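Local structure of putative uncharacterized protein (Cricetid herpesvirus 2, 4ZKQ) at residues P43-I48 against V124-D129; K93-A98 against C160-L165; H117-V122 against R134-K139. The protein binds chemokines and probably serves a rodent gammaherpesvirus as a decoy receptor that intercepts host chemokine signals. All blocks are in the same frame, centred on the assembly; numbering follows the deposited sequence.

Interaction 1 of 3, residues P43-I48 against V124-D129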
loop_
_atom_site.group_PDB
_atom_site.type_symbol
_atom_site.label_atom_id
_atom_site.label_comp_id
_atom_site.label_asym_id
_atom_site.label_seq_id
_atom_site.Cartn_x
_atom_site.Cartn_y
_atom_site.Cartn_z
ATOM N N PRO A 43 -11.477 -18.707 -0.746
ATOM C CA PRO A 43 -11.394 -18.101 0.585
ATOM C C PRO A 43 -10.251 -17.093 0.662
ATOM O O PRO A 43 -9.334 -17.146 -0.158
ATOM C CB PRO A 43 -11.141 -19.300 1.509
ATOM C CG PRO A 43 -10.555 -20.341 0.637
ATOM C CD PRO A 43 -11.164 -20.145 -0.722
ATOM N N VAL A 44 -10.314 -16.203 1.643
ATOM C CA VAL A 44 -9.309 -15.161 1.837
ATOM C C VAL A 44 -7.878 -15.703 1.850
ATOM O O VAL A 44 -6.988 -15.139 1.216
ATOM C CB VAL A 44 -9.575 -14.405 3.159
ATOM C CG1 VAL A 44 -8.396 -13.535 3.562
ATOM C CG2 VAL A 44 -10.838 -13.566 3.044
ATOM N N GLU A 45 -7.652 -16.794 2.576
ATOM C CA GLU A 45 -6.294 -17.281 2.767
ATOM C C GLU A 45 -5.722 -17.824 1.459
ATOM O O GLU A 45 -4.515 -17.744 1.224
ATOM C CB GLU A 45 -6.251 -18.355 3.867
ATOM C CG GLU A 45 -7.112 -19.577 3.590
ATOM C CD GLU A 45 -7.297 -20.459 4.816
ATOM O OE1 GLU A 45 -6.910 -20.036 5.926
ATOM O OE2 GLU A 45 -7.832 -21.577 4.667
ATOM N N ASP A 46 -6.588 -18.352 0.598
ATOM C CA ASP A 46 -6.157 -18.845 -0.701
ATOM C C ASP A 46 -5.861 -17.688 -1.641
ATOM O O ASP A 46 -4.925 -17.756 -2.430
ATOM C CB ASP A 46 -7.210 -19.757 -1.336
ATOM C CG ASP A 46 -7.254 -21.144 -0.706
ATOM O OD1 ASP A 46 -6.416 -21.448 0.169
ATOM O OD2 ASP A 46 -8.128 -21.936 -1.106
ATOM N N ILE A 47 -6.680 -16.640 -1.579
ATOM C CA ILE A 47 -6.394 -15.420 -2.330
ATOM C C ILE A 47 -5.004 -14.922 -1.960
ATOM O O ILE A 47 -4.207 -14.569 -2.829
ATOM C CB ILE A 47 -7.416 -14.302 -2.049
ATOM C CG1 ILE A 47 -8.811 -14.713 -2.522
ATOM C CG2 ILE A 47 -6.990 -12.994 -2.732
ATOM C CD1 ILE A 47 -9.922 -13.777 -2.065
ATOM N N ILE A 48 -4.718 -14.877 -0.663
ATOM C CA ILE A 48 -3.425 -14.385 -0.212
ATOM C C ILE A 48 -2.301 -15.296 -0.723
ATOM O O ILE A 48 -1.307 -14.829 -1.293
ATOM C CB ILE A 48 -3.367 -14.288 1.324
ATOM C CG1 ILE A 48 -4.345 -13.208 1.800
ATOM C CG2 ILE A 48 -1.941 -13.972 1.791
ATOM C CD1 ILE A 48 -4.624 -13.239 3.268
ATOM N N VAL A 124 -18.257 -19.158 -0.516
ATOM C CA VAL A 124 -17.173 -20.017 -0.982
ATOM C C VAL A 124 -16.925 -21.123 0.037
ATOM O O VAL A 124 -17.280 -20.987 1.207
ATOM C CB VAL A 124 -15.859 -19.230 -1.208
ATOM C CG1 VAL A 124 -16.037 -18.171 -2.294
ATOM C CG2 VAL A 124 -15.382 -18.598 0.090
ATOM N N GLN A 125 -16.316 -22.212 -0.421
ATOM C CA GLN A 125 -15.921 -23.307 0.456
ATOM C C GLN A 125 -14.446 -23.204 0.803
ATOM O O GLN A 125 -13.606 -23.114 -0.088
ATOM C CB GLN A 125 -16.194 -24.658 -0.203
ATOM C CG GLN A 125 -15.783 -25.838 0.664
ATOM C CD GLN A 125 -16.428 -27.138 0.234
ATOM O OE1 GLN A 125 -16.446 -27.477 -0.949
ATOM N NE2 GLN A 125 -16.977 -27.870 1.198
ATOM N N GLN A 126 -14.138 -23.228 2.095
ATOM C CA GLN A 126 -12.755 -23.138 2.554
ATOM C C GLN A 126 -12.130 -24.536 2.573
ATOM O O GLN A 126 -12.456 -25.338 3.444
ATOM C CB GLN A 126 -12.690 -22.497 3.945
ATOM C CG GLN A 126 -11.284 -22.124 4.380
ATOM C CD GLN A 126 -11.262 -21.316 5.662
ATOM O OE1 GLN A 126 -10.718 -20.213 5.706
ATOM N NE2 GLN A 126 -11.850 -21.865 6.715
ATOM N N PRO A 127 -11.232 -24.836 1.611
ATOM C CA PRO A 127 -10.725 -26.212 1.497
ATOM C C PRO A 127 -9.985 -26.714 2.737
ATOM O O PRO A 127 -9.903 -27.927 2.939
ATOM C CB PRO A 127 -9.762 -26.136 0.303
ATOM C CG PRO A 127 -10.151 -24.913 -0.441
ATOM C CD PRO A 127 -10.618 -23.954 0.602
ATOM N N SER A 128 -9.454 -25.801 3.548
ATOM C CA SER A 128 -8.680 -26.189 4.725
ATOM C C SER A 128 -9.538 -26.988 5.704
ATOM O O SER A 128 -9.237 -28.146 5.994
ATOM C CB SER A 128 -8.095 -24.956 5.420
ATOM O OG SER A 128 -9.109 -24.166 6.019
ATOM N N ASP A 129 -10.605 -26.369 6.201
ATOM C CA ASP A 129 -11.511 -27.019 7.148
ATOM C C ASP A 129 -12.848 -27.400 6.505
ATOM O O ASP A 129 -13.737 -27.925 7.175
ATOM C CB ASP A 129 -11.750 -26.113 8.361
ATOM C CG ASP A 129 -12.147 -24.697 7.973
ATOM O OD1 ASP A 129 -12.657 -24.498 6.850
ATOM O OD2 ASP A 129 -11.948 -23.776 8.796
HETATM O O HOH W 1 -9.406 -17.839 4.673
#
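Gln126, whose side-chain amide lies against the carboxylate of Glu45, gives a proton from NE2 to Asp129 OD1 at 2.8 Å. The acceptor lies in the amide plane, and the donor arrives on the syn side of the carboxylate but 25° out of its plane. At the other end of the amide a water donates to Gln126 OE1 at 2.9 Å and accepts from the backbone N of Glu45 at 2.9 Å, joining the start of the helix to the turn that follows strand 117-125. The two bonds together fix which way the amide is turned. Asp129 OD1 also receives the backbone N of Lys131, which knits the turn to itself. CG of Glu45 sits between its own backbone N and carbonyl carbon (chi1 60°), and from there the extended chain carries the carboxylate across the amide of Gln126 with the two planes 24° apart. Glu45 OE2 is 3.4 Å from Gln126 OE1, a meeting of two acceptors and no bond. Ser128 OG stands 3.2 Å from Glu45 OE2. Beneath this polar layer Pro43, the N-cap residue of helix 44-51, supplies the apolar part: its CG meets CD of Pro127 at 3.6 Å, while CG2 of Val124 reaches Pro43 N from the strand at 4.0 Å. Asp46 and Pro127 reach toward each other from opposite directions, Asp46 OD2 lying 3.6 Å from Pro127 CD. Farther along, Val44, Ile47 and Ile48 lay the helix against strand 161-169. The chemistry implies a contact in two grades: buried Pro43 packs on Pro127 and Val124, whereas the polar layer is bridged by a water that satisfies a first-turn N-H of the helix, where the acidic groups of Glu45 and Asp46 would be expected to suit the local dipole.

Interaction 2 of 3, residues K93-A98 against C160-L165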
loop_
_atom_site.group_PDB
_atom_site.type_symbol
_atom_site.label_atom_id
_atom_site.label_comp_id
_atom_site.label_asym_id
_atom_site.label_seq_id
_atom_site.Cartn_x
_atom_site.Cartn_y
_atom_site.Cartn_z
ATOM N N LYS A 93 -15.022 -10.842 5.323
ATOM C CA LYS A 93 -15.776 -11.980 5.820
ATOM C C LYS A 93 -16.976 -11.497 6.620
ATOM O O LYS A 93 -16.831 -10.704 7.551
ATOM C CB LYS A 93 -14.898 -12.888 6.677
ATOM C CG LYS A 93 -15.687 -14.001 7.334
ATOM C CD LYS A 93 -14.865 -15.257 7.499
ATOM C CE LYS A 93 -15.669 -16.339 8.190
ATOM N NZ LYS A 93 -16.073 -15.930 9.565
ATOM N N TRP A 94 -18.155 -11.982 6.240
ATOM C CA TRP A 94 -19.416 -11.579 6.852
ATOM C C TRP A 94 -19.987 -12.727 7.675
ATOM O O TRP A 94 -20.240 -13.804 7.150
ATOM C CB TRP A 94 -20.419 -11.155 5.776
ATOM C CG TRP A 94 -21.729 -10.672 6.320
ATOM C CD1 TRP A 94 -22.874 -11.401 6.476
ATOM C CD2 TRP A 94 -22.032 -9.347 6.777
ATOM N NE1 TRP A 94 -23.870 -10.611 7.001
ATOM C CE2 TRP A 94 -23.378 -9.347 7.195
ATOM C CE3 TRP A 94 -21.297 -8.163 6.871
ATOM C CZ2 TRP A 94 -24.001 -8.209 7.702
ATOM C CZ3 TRP A 94 -21.916 -7.033 7.373
ATOM C CH2 TRP A 94 -23.257 -7.064 7.784
ATOM N N GLU A 95 -20.165 -12.500 8.970
ATOM C CA GLU A 95 -20.771 -13.509 9.833
ATOM C C GLU A 95 -21.300 -12.833 11.082
ATOM O O GLU A 95 -20.540 -12.465 11.974
ATOM C CB GLU A 95 -19.765 -14.607 10.189
ATOM C CG GLU A 95 -20.366 -15.763 10.978
ATOM C CD GLU A 95 -19.482 -17.000 10.995
ATOM O OE1 GLU A 95 -18.410 -16.989 10.355
ATOM O OE2 GLU A 95 -19.866 -17.991 11.651
ATOM N N CYS A 96 -22.611 -12.632 11.109
ATOM C CA CYS A 96 -23.268 -11.965 12.219
ATOM C C CYS A 96 -23.499 -12.937 13.368
ATOM O O CYS A 96 -23.971 -14.052 13.139
ATOM C CB CYS A 96 -24.604 -11.381 11.771
ATOM S SG CYS A 96 -24.479 -9.894 10.771
ATOM N N PRO A 97 -23.162 -12.531 14.606
ATOM C CA PRO A 97 -23.606 -13.313 15.766
ATOM C C PRO A 97 -25.108 -13.601 15.734
ATOM O O PRO A 97 -25.858 -12.907 15.042
ATOM C CB PRO A 97 -23.248 -12.413 16.950
ATOM C CG PRO A 97 -22.088 -11.613 16.482
ATOM C CD PRO A 97 -22.209 -11.470 14.986
ATOM N N ALA A 98 -25.541 -14.614 16.476
ATOM C CA ALA A 98 -26.944 -15.017 16.470
ATOM C C ALA A 98 -27.854 -13.894 16.958
ATOM O O ALA A 98 -28.945 -13.692 16.425
ATOM C CB ALA A 98 -27.138 -16.261 17.323
ATOM N N CYS A 160 -20.452 -8.114 12.616
ATOM C CA CYS A 160 -20.685 -9.026 11.496
ATOM C C CYS A 160 -19.462 -9.133 10.571
ATOM O O CYS A 160 -19.373 -10.052 9.760
ATOM C CB CYS A 160 -21.908 -8.576 10.693
ATOM S SG CYS A 160 -23.436 -8.408 11.678
ATOM N N ILE A 161 -18.525 -8.198 10.694
ATOM C CA ILE A 161 -17.335 -8.208 9.844
ATOM C C ILE A 161 -16.131 -8.719 10.634
ATOM O O ILE A 161 -15.549 -7.987 11.424
ATOM C CB ILE A 161 -17.042 -6.806 9.277
ATOM C CG1 ILE A 161 -18.280 -6.261 8.552
ATOM C CG2 ILE A 161 -15.856 -6.860 8.314
ATOM C CD1 ILE A 161 -18.291 -4.763 8.408
ATOM N N GLN A 162 -15.771 -9.983 10.422
ATOM C CA GLN A 162 -14.673 -10.607 11.163
ATOM C C GLN A 162 -13.307 -10.097 10.725
ATOM O O GLN A 162 -12.402 -9.929 11.543
ATOM C CB GLN A 162 -14.701 -12.124 10.997
ATOM C CG GLN A 162 -15.612 -12.840 11.978
ATOM C CD GLN A 162 -17.072 -12.600 11.687
ATOM O OE1 GLN A 162 -17.446 -12.281 10.557
ATOM N NE2 GLN A 162 -17.912 -12.753 12.703
ATOM N N GLU A 163 -13.148 -9.897 9.424
ATOM C CA GLU A 163 -11.890 -9.406 8.889
ATOM C C GLU A 163 -12.086 -8.842 7.493
ATOM O O GLU A 163 -13.069 -9.160 6.814
ATOM C CB GLU A 163 -10.851 -10.528 8.853
ATOM C CG GLU A 163 -11.147 -11.581 7.814
ATOM C CD GLU A 163 -10.129 -12.705 7.798
ATOM O OE1 GLU A 163 -9.458 -12.919 8.824
ATOM O OE2 GLU A 163 -10.009 -13.376 6.755
ATOM N N ALA A 164 -11.140 -8.010 7.068
ATOM C CA ALA A 164 -11.141 -7.479 5.719
ATOM C C ALA A 164 -9.746 -7.546 5.111
ATOM O O ALA A 164 -8.769 -7.044 5.675
ATOM C CB ALA A 164 -11.659 -6.057 5.710
ATOM N N LEU A 165 -9.682 -8.191 3.957
ATOM C CA LEU A 165 -8.494 -8.222 3.124
ATOM C C LEU A 165 -8.550 -7.114 2.096
ATOM O O LEU A 165 -9.578 -6.926 1.447
ATOM C CB LEU A 165 -8.382 -9.576 2.413
ATOM C CG LEU A 165 -7.335 -9.690 1.300
ATOM C CD1 LEU A 165 -5.924 -9.634 1.870
ATOM C CD2 LEU A 165 -7.552 -10.958 0.484
#
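Lys93 and Trp94 run antiparallel to Ile161-Glu163, but the pairing is irregular: Lys93 O accepts from Gln162 N while Lys93 N donates to Glu163 O, so that Gln162 and Glu163 both stand opposite Lys93. With the nearly helical backbone of Gln162 (psi -39°), this fits a beta bulge, set here in the mixed sheet of which strands 85-94 and 161-169 are neighbours. Past the bulge the chains stay together, Glu95 N giving a nearly straight bond of 2.7 Å to Cys160 O, and a disulfide between SG of Cys96 and SG of Cys160 then closes the end of the ladder. The same cysteine serves the aromatic side of the sheet. Trp94 has CG anti to its backbone N (chi1 -178°), which brings its six-membered ring under Cys160; CB of Cys160 stands over the face, 3.5 Å from CH2 of Trp94 and displaced toward the rim, a CH-pi contact. Cys160 SG lies obliquely to that ring, 4.5 Å from its centroid. Ile161 adds CG1 at 3.9 Å from CZ3 of Trp94, and Phe121 of the neighbouring hairpin meets the indole edge-to-face. The polar side is organised by Gln162. Its chain bends at chi2 (71°) and folds back over the Glu95 backbone, which brings NE2 to the Glu95 carbonyl. Lys93 crosses the root of this side chain, its NZ 3.9 Å from CG of Gln162, on the way to a salt bridge within segment 93-98, NZ to Glu95 OE1 at 2.7 Å. NE2 of Gln162 itself donates to Glu95 O at 2.7 Å, lying in the carbonyl plane and using a lone pair of that oxygen.

Interaction 3 of 3, residues H117-V122 against R134-K139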
loop_
_atom_site.group_PDB
_atom_site.type_symbol
_atom_site.label_atom_id
_atom_site.label_comp_id
_atom_site.label_asym_id
_atom_site.label_seq_id
_atom_site.Cartn_x
_atom_site.Cartn_y
_atom_site.Cartn_z
ATOM N N HIS A 117 -22.078 1.669 -2.123
ATOM C CA HIS A 117 -22.938 0.611 -2.627
ATOM C C HIS A 117 -22.888 -0.583 -1.693
ATOM O O HIS A 117 -21.942 -0.735 -0.930
ATOM C CB HIS A 117 -22.486 0.177 -4.023
ATOM C CG HIS A 117 -21.202 -0.591 -4.014
ATOM N ND1 HIS A 117 -19.977 0.006 -3.815
ATOM C CD2 HIS A 117 -20.951 -1.920 -4.146
ATOM C CE1 HIS A 117 -19.026 -0.913 -3.840
ATOM N NE2 HIS A 117 -19.595 -2.087 -4.044
ATOM N N VAL A 118 -23.898 -1.435 -1.772
ATOM C CA VAL A 118 -23.858 -2.732 -1.111
ATOM C C VAL A 118 -22.912 -3.641 -1.895
ATOM O O VAL A 118 -23.176 -3.925 -3.064
ATOM C CB VAL A 118 -25.254 -3.375 -1.038
ATOM C CG1 VAL A 118 -25.187 -4.763 -0.424
ATOM C CG2 VAL A 118 -26.207 -2.490 -0.252
ATOM N N PRO A 119 -21.817 -4.109 -1.259
ATOM C CA PRO A 119 -20.839 -4.905 -2.011
ATOM C C PRO A 119 -21.437 -6.206 -2.499
ATOM O O PRO A 119 -22.477 -6.638 -2.001
ATOM C CB PRO A 119 -19.721 -5.163 -0.992
ATOM C CG PRO A 119 -20.381 -5.059 0.337
ATOM C CD PRO A 119 -21.469 -4.026 0.172
ATOM N N GLN A 120 -20.792 -6.816 -3.482
ATOM C CA GLN A 120 -21.250 -8.082 -4.016
ATOM C C GLN A 120 -20.912 -9.195 -3.031
ATOM O O GLN A 120 -19.785 -9.266 -2.542
ATOM C CB GLN A 120 -20.605 -8.338 -5.367
ATOM C CG GLN A 120 -21.096 -9.580 -6.053
ATOM C CD GLN A 120 -20.589 -9.681 -7.468
ATOM O OE1 GLN A 120 -20.111 -8.700 -8.046
ATOM N NE2 GLN A 120 -20.678 -10.871 -8.036
ATOM N N PHE A 121 -21.894 -10.040 -2.723
ATOM C CA PHE A 121 -21.694 -11.150 -1.791
ATOM C C PHE A 121 -21.572 -12.476 -2.523
ATOM O O PHE A 121 -22.204 -12.688 -3.556
ATOM C CB PHE A 121 -22.845 -11.237 -0.786
ATOM C CG PHE A 121 -22.719 -10.285 0.368
ATOM C CD1 PHE A 121 -22.988 -8.941 0.205
ATOM C CD2 PHE A 121 -22.339 -10.739 1.621
ATOM C CE1 PHE A 121 -22.877 -8.064 1.262
ATOM C CE2 PHE A 121 -22.225 -9.868 2.681
ATOM C CZ PHE A 121 -22.496 -8.526 2.502
ATOM N N VAL A 122 -20.743 -13.361 -1.975
ATOM C CA VAL A 122 -20.591 -14.713 -2.488
ATOM C C VAL A 122 -20.457 -15.682 -1.326
ATOM O O VAL A 122 -20.150 -15.281 -0.203
ATOM C CB VAL A 122 -19.358 -14.867 -3.399
ATOM C CG1 VAL A 122 -19.553 -14.112 -4.700
ATOM C CG2 VAL A 122 -18.090 -14.399 -2.683
ATOM N N ARG A 134 -19.213 -16.784 4.018
ATOM C CA ARG A 134 -19.880 -15.685 3.346
ATOM C C ARG A 134 -18.908 -14.511 3.226
ATOM O O ARG A 134 -18.439 -13.981 4.236
ATOM C CB ARG A 134 -21.132 -15.280 4.121
ATOM C CG ARG A 134 -22.092 -14.397 3.359
ATOM C CD ARG A 134 -22.791 -15.163 2.241
ATOM N NE ARG A 134 -23.840 -14.352 1.633
ATOM C CZ ARG A 134 -24.297 -14.497 0.394
ATOM N NH1 ARG A 134 -23.800 -15.430 -0.406
ATOM N NH2 ARG A 134 -25.258 -13.697 -0.043
ATOM N N LEU A 135 -18.600 -14.121 1.991
ATOM C CA LEU A 135 -17.678 -13.018 1.734
ATOM C C LEU A 135 -18.348 -11.895 0.957
ATOM O O LEU A 135 -19.263 -12.143 0.171
ATOM C CB LEU A 135 -16.465 -13.502 0.943
ATOM C CG LEU A 135 -15.648 -14.653 1.527
ATOM C CD1 LEU A 135 -14.544 -15.046 0.566
ATOM C CD2 LEU A 135 -15.075 -14.283 2.876
ATOM N N PHE A 136 -17.877 -10.667 1.164
ATOM C CA PHE A 136 -18.273 -9.553 0.309
ATOM C C PHE A 136 -17.027 -8.957 -0.345
ATOM O O PHE A 136 -15.930 -9.047 0.205
ATOM C CB PHE A 136 -19.046 -8.485 1.096
ATOM C CG PHE A 136 -18.265 -7.837 2.217
ATOM C CD1 PHE A 136 -17.481 -6.718 1.984
ATOM C CD2 PHE A 136 -18.360 -8.322 3.513
ATOM C CE1 PHE A 136 -16.782 -6.113 3.017
ATOM C CE2 PHE A 136 -17.659 -7.731 4.549
ATOM C CZ PHE A 136 -16.876 -6.620 4.303
ATOM N N PHE A 137 -17.186 -8.372 -1.526
ATOM C CA PHE A 137 -16.045 -7.747 -2.188
ATOM C C PHE A 137 -16.397 -6.554 -3.062
ATOM O O PHE A 137 -17.553 -6.350 -3.445
ATOM C CB PHE A 137 -15.290 -8.792 -3.025
ATOM C CG PHE A 137 -16.055 -9.291 -4.223
ATOM C CD1 PHE A 137 -16.894 -10.386 -4.116
ATOM C CD2 PHE A 137 -15.914 -8.678 -5.461
ATOM C CE1 PHE A 137 -17.594 -10.853 -5.220
ATOM C CE2 PHE A 137 -16.615 -9.145 -6.571
ATOM C CZ PHE A 137 -17.453 -10.235 -6.441
ATOM N N ALA A 138 -15.378 -5.748 -3.346
ATOM C CA ALA A 138 -15.509 -4.594 -4.228
ATOM C C ALA A 138 -14.158 -4.284 -4.826
ATOM O O ALA A 138 -13.128 -4.478 -4.181
ATOM C CB ALA A 138 -16.043 -3.390 -3.484
ATOM N N LYS A 139 -14.171 -3.792 -6.058
ATOM C CA LYS A 139 -12.948 -3.455 -6.770
ATOM C C LYS A 139 -12.822 -1.947 -6.922
ATOM O O LYS A 139 -13.801 -1.266 -7.225
ATOM C CB LYS A 139 -12.939 -4.143 -8.136
ATOM C CG LYS A 139 -11.690 -3.901 -8.944
ATOM C CD LYS A 139 -11.670 -4.818 -10.157
ATOM C CE LYS A 139 -10.590 -4.421 -11.142
ATOM N NZ LYS A 139 -10.764 -5.118 -12.440
#
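Phe121 and Phe136 form the tight part of this contact, where their CA atoms come within 4.3 Å in a non-hydrogen-bonded pair. The CB of Phe136 sits over the centre of the Phe121 ring, 3.7 Å from its centroid, and makes a CH-pi contact; the rings themselves meet obliquely, as neither a stack nor an edge-to-face pair. Phe136 has CG between its backbone N and carbonyl carbon (chi1 62°), and from there its ring runs alongside that of Phe121 and also meets Pro119, whose CG is 3.7 Å from Phe136 CD1. Both phenylalanines belong to the beta hairpin made by strands 117-125 and 132-143, in which 117-125 is the outermost strand of its sheet. Flanking hydrogen-bonded pairs hold the ladder: Val122 N to Leu135 O, Leu135 N to Val122 O and Phe137 N to Gln120 O are each 2.9 Å, and only Gln120 N to Phe137 O is long, at 3.3 Å, with a bent N-H (139°). Phe137 is buried and closely covered. Val122 CG1 comes in at the edge of its ring, 3.8 Å from CE1 of Phe137, and Gln120 runs alongside, pointing the same way, with CB over one face and the amide turned 41° from the ring. The looser, solvent side falls to exposed Gln120 itself and, at the other end, to Arg134, which crosses Phe121 and lays a guanidinium face on its CB, NH2 being 3.5 Å away. Glu104 takes the NE of Arg134 in a salt bridge, and Thr123 accepts from its NH1.

Overall arrangement
From the N terminus, the chain first enters helix 44-51 at 43-48, the first half of interaction 1. Strand 85-94 follows, and 93-98 opens the loop that interaction 2 will close at 160-165. Within that loop lies the hairpin of interaction 3, nested inside it, joining 117-122 to 134-139. Interaction 1 closes at 124-129, in the turn region of the same hairpin, and therefore crosses both others. Side by side in one sheet, strands 117-125, 132-143, 85-94 and 161-169 carry all three contacts, and Trp94 N probably bonds to Arg134 O between strands 85-94 and 132-143, linking interactions 2 and 3. Helix 44-51 spans from the hairpin to strand 161-169.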